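Local coordinates for protein Rna-directed RNA polymerase (Infectious pancreatic necrosis virus, PDB 3ZED) that copies viral RNA as an RNA-directed RNA polymerase and probably occurs both free and covalently attached to the genomic RNA, at residues D91-P96 / T260-V265; W219-L224 / L266-I271; S236-V241 / T328-S333. One frame throughout, in Å; residues are numbered along the deposited sequence.

Interaction 1. Residues D91-P96 / T260-V265; sequences DTVSVP and TAEALV
Glu262 swings its CG beside its own backbone N (chi1 -81°) and then bends at CG (chi2 86°), and this folded chain carries its carboxylate off the helix to Ser94. OE2 does the bonding. Ser94 N meets the anti lone pair of Glu262 OE2 over 2.7 Å in an almost straight bond, 170° at the hydrogen, while Ser94 OG lies 3.1 Å from Glu262 OE2, well above the carboxylate plane. Two donors of one residue therefore grip a single oxygen, which should limit rotation of the group. The stem of the glutamate also rests on the strand, with Glu262 CG 3.2 Å from Ser94 O and 3.7 Å from Val93 CG2.

Apolar contacts flank the polar bonds. Val93 CG2 touches Ala261 CB at 4.0 Å and Val265 CG2 at 4.1 Å, and Val95 CG1 meets the other branch, Val265 CG1, at 3.8 Å with the two side chains nearly perpendicular.

Val93 and Val95 form backbone bonds with Leu71 and Val69 of strand 65-72, whereas Ser94 O bonds Tyr251 OH and its N-H goes to Glu262. The contact thus has the character of an outermost strand of an antiparallel sheet whose outward N-H is taken by a helix carboxylate, here beside Tyr251 of the predicted GTP-binding site.

Interaction 2. Residues W219-L224 / L266-I271; sequences WAPSWL and LADSFI
Asp268 and Ser222 face each other with both side chains turned for the meeting. The aspartate places CG beside its backbone N (chi1 -82°), directing its carboxylate at the 221-224 turn; with OG between its own N and carbonyl carbon (chi1 66°), Ser222 turns its hydroxyl to the same carboxylate as its N-H. Ser222 N reaches the syn lone pair of Asp268 OD1 over 3.0 Å, nearly straight at 169°. Ser222 OG also lies very close to Asp268 OD2, but that separation is too short for its geometry to be trusted.

Pro221 slides past the aspartate in the opposite direction, its CD 3.3 Å from Asp268 OD1. The ring also packs on the helix: Pro221 CG lies 3.7 Å from Ala267 CB, and Pro221 CD, besides meeting the carboxylate, lies 3.9 Å from Ile271 CG2. Ile271 turns CG1 anti to its backbone N, which leaves CG2 between the N and the carbonyl carbon, where it meets Pro221 CD and Ala220 CA. Ala220 CB packs on the carboxylate, 3.7 Å from Asp268 OD1.

Leu331 and Met334 of helix 326-340 also touch Pro221. Trp223 N bonds Ala220 O at 3.1 Å, the three-residue step of a 3-10 turn. Trp219 O bonds Trp440 NE1, placing the loop against helix 438-452. Asp268 therefore supplies an acceptor for a first-turn N-H of a 3-10 segment, a buried side-chain-to-backbone link between this short turn and helix 260-278.

Interaction 3. Residues S236-V241 / T328-S333; sequences SYLPHV and THLLLS
Pro239 lies against Ser333 in the tight part of this contact, with Pro239 CG 3.6 Å from Ser333 CB and Pro239 CB 3.9 Å from the same atom. The serine offers carbon here because its OG turns back into the helix: with that oxygen beside the backbone N (chi1 -63°), Ser333 OG donates to His329 O at 2.7 Å. Ser333 N reaches that carbonyl too, 3.0 Å from His329 O and from the opposite face of its plane, so the oxygen is held by two donors of one residue. The hydroxyl also sits above the His329 ring, offset toward its rim.

Beside the proline, Leu330 reaches out with CG anti to its backbone N (chi1 -166°). Its CD1 is the touching branch, with Leu330 CD1 4.1 Å from Pro239 CD and equally far from Leu238 CD2; the proline and leucine side chains cross nearly at a right angle. Leu264 of helix 260-278 adds an apolar neighbour to Leu238 and Leu330.

Packing slackens toward Val241, where Val241 CG1 comes to 4.3 Å from His329 CD2 at the ring edge. The extended loop points the CB atoms of Pro239 and Val241 to the helix and that of exposed His240 away, on the solvent side. With Leu238 also reaching Leu330, this is an apolar loop-to-helix contact, an extended segment laid on helix 326-340 within the palm-family region of the polymerase.

Helix 260-278 serves both interaction 1 and interaction 2, presenting its first turns to an edge strand and the following ones to a 3-10 turn. In both, an acidic side chain accepts a serine N-H. A single oxygen, Glu262 OE2, takes N-H and hydroxyl in interaction 1; in interaction 2 the N-H goes to OD1, and the hydroxyl lies doubtfully close to the other oxygen. Interaction 3 joins its segments by apolar packing instead. Every touching residue of interaction 2 is buried, whereas interactions 1 and 3 have partly exposed members. All three adjoin: Leu264 CD2 touches Ser222 CA at 4.0 Å and Leu238 CD1 at 3.9 Å, and Pro221 CG meets Leu331 CD2 at 3.7 Å.

Interaction 1. Residues D91-P96 / T260-V265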
loop_
_atom_site.group_PDB
_atom_site.type_symbol
_atom_site.label_atom_id
_atom_site.label_comp_id
_atom_site.label_asym_id
_atom_site.label_seq_id
_atom_site.Cartn_x
_atom_site.Cartn_y
_atom_site.Cartn_z
ATOM N N ASP B 91 25.282 -21.411 -2.411
ATOM C CA ASP B 91 26.587 -21.463 -3.091
ATOM C C ASP B 91 26.442 -21.295 -4.619
ATOM O O ASP B 91 27.416 -20.955 -5.295
ATOM C CB ASP B 91 27.326 -22.772 -2.756
ATOM C CG ASP B 91 26.614 -24.023 -3.227
ATOM O OD1 ASP B 91 25.475 -24.268 -2.764
ATOM O OD2 ASP B 91 27.192 -24.755 -4.064
ATOM N N THR B 92 25.221 -21.520 -5.148
ATOM C CA THR B 92 24.902 -21.369 -6.567
ATOM C C THR B 92 23.759 -20.384 -6.762
ATOM O O THR B 92 22.883 -20.263 -5.900
ATOM C CB THR B 92 24.562 -22.710 -7.220
ATOM O OG1 THR B 92 23.489 -23.331 -6.510
ATOM C CG2 THR B 92 25.763 -23.640 -7.326
ATOM N N VAL B 93 23.766 -19.697 -7.916
ATOM C CA VAL B 93 22.757 -18.709 -8.300
ATOM C C VAL B 93 22.258 -19.037 -9.731
ATOM O O VAL B 93 23.071 -19.271 -10.625
ATOM C CB VAL B 93 23.302 -17.249 -8.132
ATOM C CG1 VAL B 93 24.432 -16.907 -9.106
ATOM C CG2 VAL B 93 22.193 -16.218 -8.203
ATOM N N SER B 94 20.931 -19.119 -9.926
ATOM C CA SER B 94 20.344 -19.416 -11.237
ATOM C C SER B 94 19.981 -18.103 -11.932
ATOM O O SER B 94 19.170 -17.343 -11.420
ATOM C CB SER B 94 19.140 -20.342 -11.098
ATOM O OG SER B 94 18.172 -19.785 -10.224
ATOM N N VAL B 95 20.636 -17.803 -13.063
ATOM C CA VAL B 95 20.441 -16.529 -13.768
ATOM C C VAL B 95 19.998 -16.730 -15.239
ATOM O O VAL B 95 20.452 -17.674 -15.884
ATOM C CB VAL B 95 21.698 -15.623 -13.678
ATOM C CG1 VAL B 95 21.962 -15.179 -12.241
ATOM C CG2 VAL B 95 22.928 -16.304 -14.261
ATOM N N PRO B 96 19.108 -15.850 -15.775
ATOM C CA PRO B 96 18.670 -16.010 -17.175
ATOM C C PRO B 96 19.761 -15.562 -18.150
ATOM O O PRO B 96 19.787 -14.407 -18.571
ATOM C CB PRO B 96 17.405 -15.135 -17.263
ATOM C CG PRO B 96 17.199 -14.532 -15.892
ATOM C CD PRO B 96 18.473 -14.672 -15.147
ATOM N N THR B 260 17.092 -14.670 -2.871
ATOM C CA THR B 260 17.855 -13.508 -2.376
ATOM C C THR B 260 19.068 -13.187 -3.273
ATOM O O THR B 260 19.186 -12.045 -3.721
ATOM C CB THR B 260 18.287 -13.723 -0.927
ATOM O OG1 THR B 260 17.115 -13.998 -0.157
ATOM C CG2 THR B 260 19.024 -12.517 -0.350
ATOM N N ALA B 261 19.953 -14.181 -3.529
ATOM C CA ALA B 261 21.158 -14.004 -4.346
ATOM C C ALA B 261 20.795 -13.579 -5.779
ATOM O O ALA B 261 21.362 -12.610 -6.291
ATOM C CB ALA B 261 21.985 -15.279 -4.360
ATOM N N GLU B 262 19.813 -14.282 -6.385
ATOM C CA GLU B 262 19.279 -14.057 -7.723
ATOM C C GLU B 262 18.821 -12.605 -7.880
ATOM O O GLU B 262 19.239 -11.931 -8.825
ATOM C CB GLU B 262 18.116 -15.028 -7.982
ATOM C CG GLU B 262 18.536 -16.436 -8.398
ATOM C CD GLU B 262 18.853 -17.480 -7.339
ATOM O OE1 GLU B 262 18.489 -17.285 -6.159
ATOM O OE2 GLU B 262 19.450 -18.518 -7.704
ATOM N N ALA B 263 18.039 -12.106 -6.902
ATOM C CA ALA B 263 17.510 -10.736 -6.864
ATOM C C ALA B 263 18.636 -9.707 -6.869
ATOM O O ALA B 263 18.597 -8.792 -7.675
ATOM C CB ALA B 263 16.645 -10.550 -5.642
ATOM N N LEU B 264 19.654 -9.884 -6.008
ATOM C CA LEU B 264 20.820 -9.006 -5.914
ATOM C C LEU B 264 21.568 -8.981 -7.233
ATOM O O LEU B 264 21.839 -7.897 -7.733
ATOM C CB LEU B 264 21.768 -9.436 -4.770
ATOM C CG LEU B 264 21.231 -9.320 -3.346
ATOM C CD1 LEU B 264 22.163 -9.999 -2.358
ATOM C CD2 LEU B 264 20.988 -7.870 -2.954
ATOM N N VAL B 265 21.835 -10.161 -7.834
ATOM C CA VAL B 265 22.526 -10.282 -9.115
ATOM C C VAL B 265 21.735 -9.511 -10.194
ATOM O O VAL B 265 22.324 -8.683 -10.890
ATOM C CB VAL B 265 22.792 -11.773 -9.516
ATOM C CG1 VAL B 265 23.265 -11.897 -10.966
ATOM C CG2 VAL B 265 23.797 -12.433 -8.580
#

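Interaction 2. Residues W219-L224 / L266-I271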
loop_
_atom_site.group_PDB
_atom_site.type_symbol
_atom_site.label_atom_id
_atom_site.label_comp_id
_atom_site.label_asym_id
_atom_site.label_seq_id
_atom_site.Cartn_x
_atom_site.Cartn_y
_atom_site.Cartn_z
ATOM N N TRP B 219 24.637 3.408 -5.496
ATOM C CA TRP B 219 25.251 2.100 -5.655
ATOM C C TRP B 219 24.317 0.985 -6.066
ATOM O O TRP B 219 23.086 1.119 -6.007
ATOM C CB TRP B 219 25.910 1.711 -4.320
ATOM C CG TRP B 219 27.043 2.624 -3.940
ATOM C CD1 TRP B 219 28.317 2.603 -4.435
ATOM C CD2 TRP B 219 26.968 3.756 -3.066
ATOM N NE1 TRP B 219 29.058 3.621 -3.877
ATOM C CE2 TRP B 219 28.250 4.356 -3.047
ATOM C CE3 TRP B 219 25.935 4.325 -2.298
ATOM C CZ2 TRP B 219 28.541 5.470 -2.252
ATOM C CZ3 TRP B 219 26.220 5.441 -1.527
ATOM C CH2 TRP B 219 27.506 6.000 -1.508
ATOM N N ALA B 220 24.935 -0.145 -6.463
ATOM C CA ALA B 220 24.244 -1.393 -6.768
ATOM C C ALA B 220 23.669 -1.946 -5.444
ATOM O O ALA B 220 24.332 -1.804 -4.411
ATOM C CB ALA B 220 25.218 -2.386 -7.396
ATOM N N PRO B 221 22.465 -2.549 -5.429
ATOM C CA PRO B 221 21.887 -3.015 -4.153
ATOM C C PRO B 221 22.783 -3.891 -3.270
ATOM O O PRO B 221 22.771 -3.672 -2.058
ATOM C CB PRO B 221 20.654 -3.801 -4.596
ATOM C CG PRO B 221 20.251 -3.137 -5.848
ATOM C CD PRO B 221 21.524 -2.759 -6.543
ATOM N N SER B 222 23.540 -4.865 -3.845
ATOM C CA SER B 222 24.407 -5.775 -3.077
ATOM C C SER B 222 25.490 -5.038 -2.275
ATOM O O SER B 222 25.974 -5.574 -1.274
ATOM C CB SER B 222 25.073 -6.795 -3.992
ATOM O OG SER B 222 25.988 -6.183 -4.890
ATOM N N TRP B 223 25.880 -3.822 -2.719
ATOM C CA TRP B 223 26.904 -3.017 -2.058
ATOM C C TRP B 223 26.376 -2.381 -0.744
ATOM O O TRP B 223 27.151 -1.786 0.002
ATOM C CB TRP B 223 27.432 -1.942 -3.017
ATOM C CG TRP B 223 28.348 -2.464 -4.079
ATOM C CD1 TRP B 223 28.093 -3.467 -4.968
ATOM C CD2 TRP B 223 29.648 -1.955 -4.411
ATOM N NE1 TRP B 223 29.163 -3.629 -5.822
ATOM C CE2 TRP B 223 30.117 -2.689 -5.524
ATOM C CE3 TRP B 223 30.450 -0.921 -3.896
ATOM C CZ2 TRP B 223 31.380 -2.458 -6.101
ATOM C CZ3 TRP B 223 31.698 -0.690 -4.466
ATOM C CH2 TRP B 223 32.152 -1.452 -5.554
ATOM N N LEU B 224 25.068 -2.503 -0.473
ATOM C CA LEU B 224 24.445 -1.987 0.747
ATOM C C LEU B 224 24.539 -3.041 1.885
ATOM O O LEU B 224 24.136 -2.773 3.025
ATOM C CB LEU B 224 22.986 -1.575 0.463
ATOM C CG LEU B 224 22.740 -0.092 0.105
ATOM C CD1 LEU B 224 23.459 0.322 -1.199
ATOM C CD2 LEU B 224 21.252 0.205 0.027
ATOM N N LEU B 266 20.417 -9.755 -10.301
ATOM C CA LEU B 266 19.570 -9.120 -11.314
ATOM C C LEU B 266 19.408 -7.614 -11.087
ATOM O O LEU B 266 19.541 -6.859 -12.056
ATOM C CB LEU B 266 18.193 -9.802 -11.386
ATOM C CG LEU B 266 18.151 -11.223 -11.970
ATOM C CD1 LEU B 266 16.733 -11.728 -12.025
ATOM C CD2 LEU B 266 18.807 -11.296 -13.391
ATOM N N ALA B 267 19.134 -7.178 -9.826
ATOM C CA ALA B 267 18.984 -5.755 -9.484
ATOM C C ALA B 267 20.303 -5.013 -9.709
ATOM O O ALA B 267 20.272 -3.938 -10.302
ATOM C CB ALA B 267 18.505 -5.577 -8.053
ATOM N N ASP B 268 21.458 -5.620 -9.326
ATOM C CA ASP B 268 22.792 -5.056 -9.557
ATOM C C ASP B 268 23.051 -4.825 -11.038
ATOM O O ASP B 268 23.454 -3.731 -11.435
ATOM C CB ASP B 268 23.894 -6.004 -9.036
ATOM C CG ASP B 268 24.230 -5.960 -7.560
ATOM O OD1 ASP B 268 23.364 -5.527 -6.760
ATOM O OD2 ASP B 268 25.329 -6.423 -7.195
ATOM N N SER B 269 22.840 -5.876 -11.850
ATOM C CA SER B 269 23.098 -5.858 -13.289
ATOM C C SER B 269 22.205 -4.856 -14.005
ATOM O O SER B 269 22.692 -4.168 -14.892
ATOM C CB SER B 269 22.914 -7.250 -13.890
ATOM O OG SER B 269 23.767 -8.202 -13.276
ATOM N N PHE B 270 20.925 -4.746 -13.600
ATOM C CA PHE B 270 20.005 -3.816 -14.240
ATOM C C PHE B 270 20.418 -2.357 -14.015
ATOM O O PHE B 270 20.498 -1.619 -14.990
ATOM C CB PHE B 270 18.547 -4.039 -13.773
ATOM C CG PHE B 270 17.557 -3.129 -14.462
ATOM C CD1 PHE B 270 17.309 -3.248 -15.830
ATOM C CD2 PHE B 270 16.890 -2.134 -13.750
ATOM C CE1 PHE B 270 16.392 -2.402 -16.469
ATOM C CE2 PHE B 270 15.970 -1.284 -14.389
ATOM C CZ PHE B 270 15.729 -1.425 -15.743
ATOM N N ILE B 271 20.666 -1.946 -12.753
ATOM C CA ILE B 271 21.035 -0.565 -12.411
ATOM C C ILE B 271 22.434 -0.206 -13.004
ATOM O O ILE B 271 22.607 0.922 -13.478
ATOM C CB ILE B 271 20.914 -0.267 -10.867
ATOM C CG1 ILE B 271 20.939 1.253 -10.546
ATOM C CG2 ILE B 271 21.926 -1.030 -10.005
ATOM C CD1 ILE B 271 19.707 2.029 -10.989
#

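Interaction 3. Residues S236-V241 / T328-S333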
loop_
_atom_site.group_PDB
_atom_site.type_symbol
_atom_site.label_atom_id
_atom_site.label_comp_id
_atom_site.label_asym_id
_atom_site.label_seq_id
_atom_site.Cartn_x
_atom_site.Cartn_y
_atom_site.Cartn_z
ATOM N N SER B 236 22.932 -4.480 6.983
ATOM C CA SER B 236 22.322 -4.375 5.660
ATOM C C SER B 236 21.503 -3.113 5.660
ATOM O O SER B 236 20.702 -2.926 6.571
ATOM C CB SER B 236 21.466 -5.597 5.331
ATOM O OG SER B 236 20.893 -5.492 4.036
ATOM N N TYR B 237 21.748 -2.217 4.685
ATOM C CA TYR B 237 21.027 -0.947 4.518
ATOM C C TYR B 237 19.876 -1.098 3.502
ATOM O O TYR B 237 19.191 -0.122 3.195
ATOM C CB TYR B 237 21.982 0.175 4.082
ATOM C CG TYR B 237 22.993 0.542 5.140
ATOM C CD1 TYR B 237 22.702 1.502 6.106
ATOM C CD2 TYR B 237 24.237 -0.088 5.194
ATOM C CE1 TYR B 237 23.634 1.847 7.084
ATOM C CE2 TYR B 237 25.163 0.225 6.186
ATOM C CZ TYR B 237 24.865 1.205 7.118
ATOM O OH TYR B 237 25.794 1.537 8.071
ATOM N N LEU B 238 19.673 -2.323 2.976
ATOM C CA LEU B 238 18.591 -2.639 2.038
ATOM C C LEU B 238 17.264 -2.636 2.766
ATOM O O LEU B 238 17.253 -2.906 3.973
ATOM C CB LEU B 238 18.801 -4.023 1.383
ATOM C CG LEU B 238 19.961 -4.195 0.407
ATOM C CD1 LEU B 238 20.218 -5.663 0.156
ATOM C CD2 LEU B 238 19.685 -3.473 -0.919
ATOM N N PRO B 239 16.121 -2.389 2.075
ATOM C CA PRO B 239 14.826 -2.441 2.777
ATOM C C PRO B 239 14.454 -3.863 3.216
ATOM O O PRO B 239 14.908 -4.836 2.617
ATOM C CB PRO B 239 13.832 -1.924 1.720
ATOM C CG PRO B 239 14.665 -1.260 0.675
ATOM C CD PRO B 239 15.942 -2.028 0.649
ATOM N N HIS B 240 13.628 -3.976 4.265
ATOM C CA HIS B 240 13.088 -5.252 4.725
ATOM C C HIS B 240 12.161 -5.822 3.643
ATOM O O HIS B 240 11.427 -5.062 3.000
ATOM C CB HIS B 240 12.318 -5.054 6.053
ATOM C CG HIS B 240 11.414 -6.194 6.431
ATOM N ND1 HIS B 240 11.896 -7.306 7.116
ATOM C CD2 HIS B 240 10.087 -6.360 6.206
ATOM C CE1 HIS B 240 10.849 -8.103 7.285
ATOM N NE2 HIS B 240 9.738 -7.574 6.757
ATOM N N VAL B 241 12.232 -7.141 3.411
ATOM C CA VAL B 241 11.348 -7.813 2.457
ATOM C C VAL B 241 10.586 -8.936 3.197
ATOM O O VAL B 241 11.049 -9.411 4.244
ATOM C CB VAL B 241 12.044 -8.340 1.167
ATOM C CG1 VAL B 241 12.623 -7.206 0.325
ATOM C CG2 VAL B 241 13.104 -9.386 1.477
ATOM N N THR B 328 12.925 -5.477 -9.147
ATOM C CA THR B 328 12.207 -4.202 -9.362
ATOM C C THR B 328 11.737 -3.632 -8.014
ATOM O O THR B 328 11.966 -2.447 -7.756
ATOM C CB THR B 328 11.050 -4.397 -10.350
ATOM O OG1 THR B 328 11.612 -4.849 -11.569
ATOM C CG2 THR B 328 10.272 -3.118 -10.616
ATOM N N HIS B 329 11.116 -4.482 -7.160
ATOM C CA HIS B 329 10.630 -4.114 -5.825
ATOM C C HIS B 329 11.784 -3.578 -4.953
ATOM O O HIS B 329 11.609 -2.570 -4.275
ATOM C CB HIS B 329 9.950 -5.313 -5.138
ATOM C CG HIS B 329 9.485 -4.989 -3.757
ATOM N ND1 HIS B 329 8.388 -4.165 -3.544
ATOM C CD2 HIS B 329 10.015 -5.331 -2.559
ATOM C CE1 HIS B 329 8.277 -4.046 -2.233
ATOM N NE2 HIS B 329 9.220 -4.740 -1.598
ATOM N N LEU B 330 12.957 -4.232 -5.008
ATOM C CA LEU B 330 14.151 -3.879 -4.243
ATOM C C LEU B 330 14.675 -2.481 -4.646
ATOM O O LEU B 330 14.919 -1.647 -3.777
ATOM C CB LEU B 330 15.220 -4.971 -4.475
ATOM C CG LEU B 330 16.456 -5.034 -3.556
ATOM C CD1 LEU B 330 16.064 -5.147 -2.054
ATOM C CD2 LEU B 330 17.356 -6.191 -3.967
ATOM N N LEU B 331 14.790 -2.214 -5.961
ATOM C CA LEU B 331 15.269 -0.927 -6.501
ATOM C C LEU B 331 14.303 0.233 -6.173
ATOM O O LEU B 331 14.759 1.303 -5.776
ATOM C CB LEU B 331 15.494 -1.020 -8.019
ATOM C CG LEU B 331 16.618 -1.946 -8.501
ATOM C CD1 LEU B 331 16.504 -2.197 -10.012
ATOM C CD2 LEU B 331 18.000 -1.395 -8.150
ATOM N N LEU B 332 12.986 0.005 -6.293
ATOM C CA LEU B 332 11.969 1.005 -5.968
ATOM C C LEU B 332 11.971 1.334 -4.465
ATOM O O LEU B 332 11.911 2.507 -4.090
ATOM C CB LEU B 332 10.545 0.515 -6.374
ATOM C CG LEU B 332 10.194 0.437 -7.857
ATOM C CD1 LEU B 332 8.810 -0.091 -8.042
ATOM C CD2 LEU B 332 10.308 1.787 -8.536
ATOM N N SER B 333 12.039 0.284 -3.619
ATOM C CA SER B 333 12.005 0.379 -2.155
ATOM C C SER B 333 13.217 1.099 -1.619
ATOM O O SER B 333 13.096 1.740 -0.578
ATOM C CB SER B 333 11.873 -1.001 -1.517
ATOM O OG SER B 333 10.640 -1.569 -1.916
#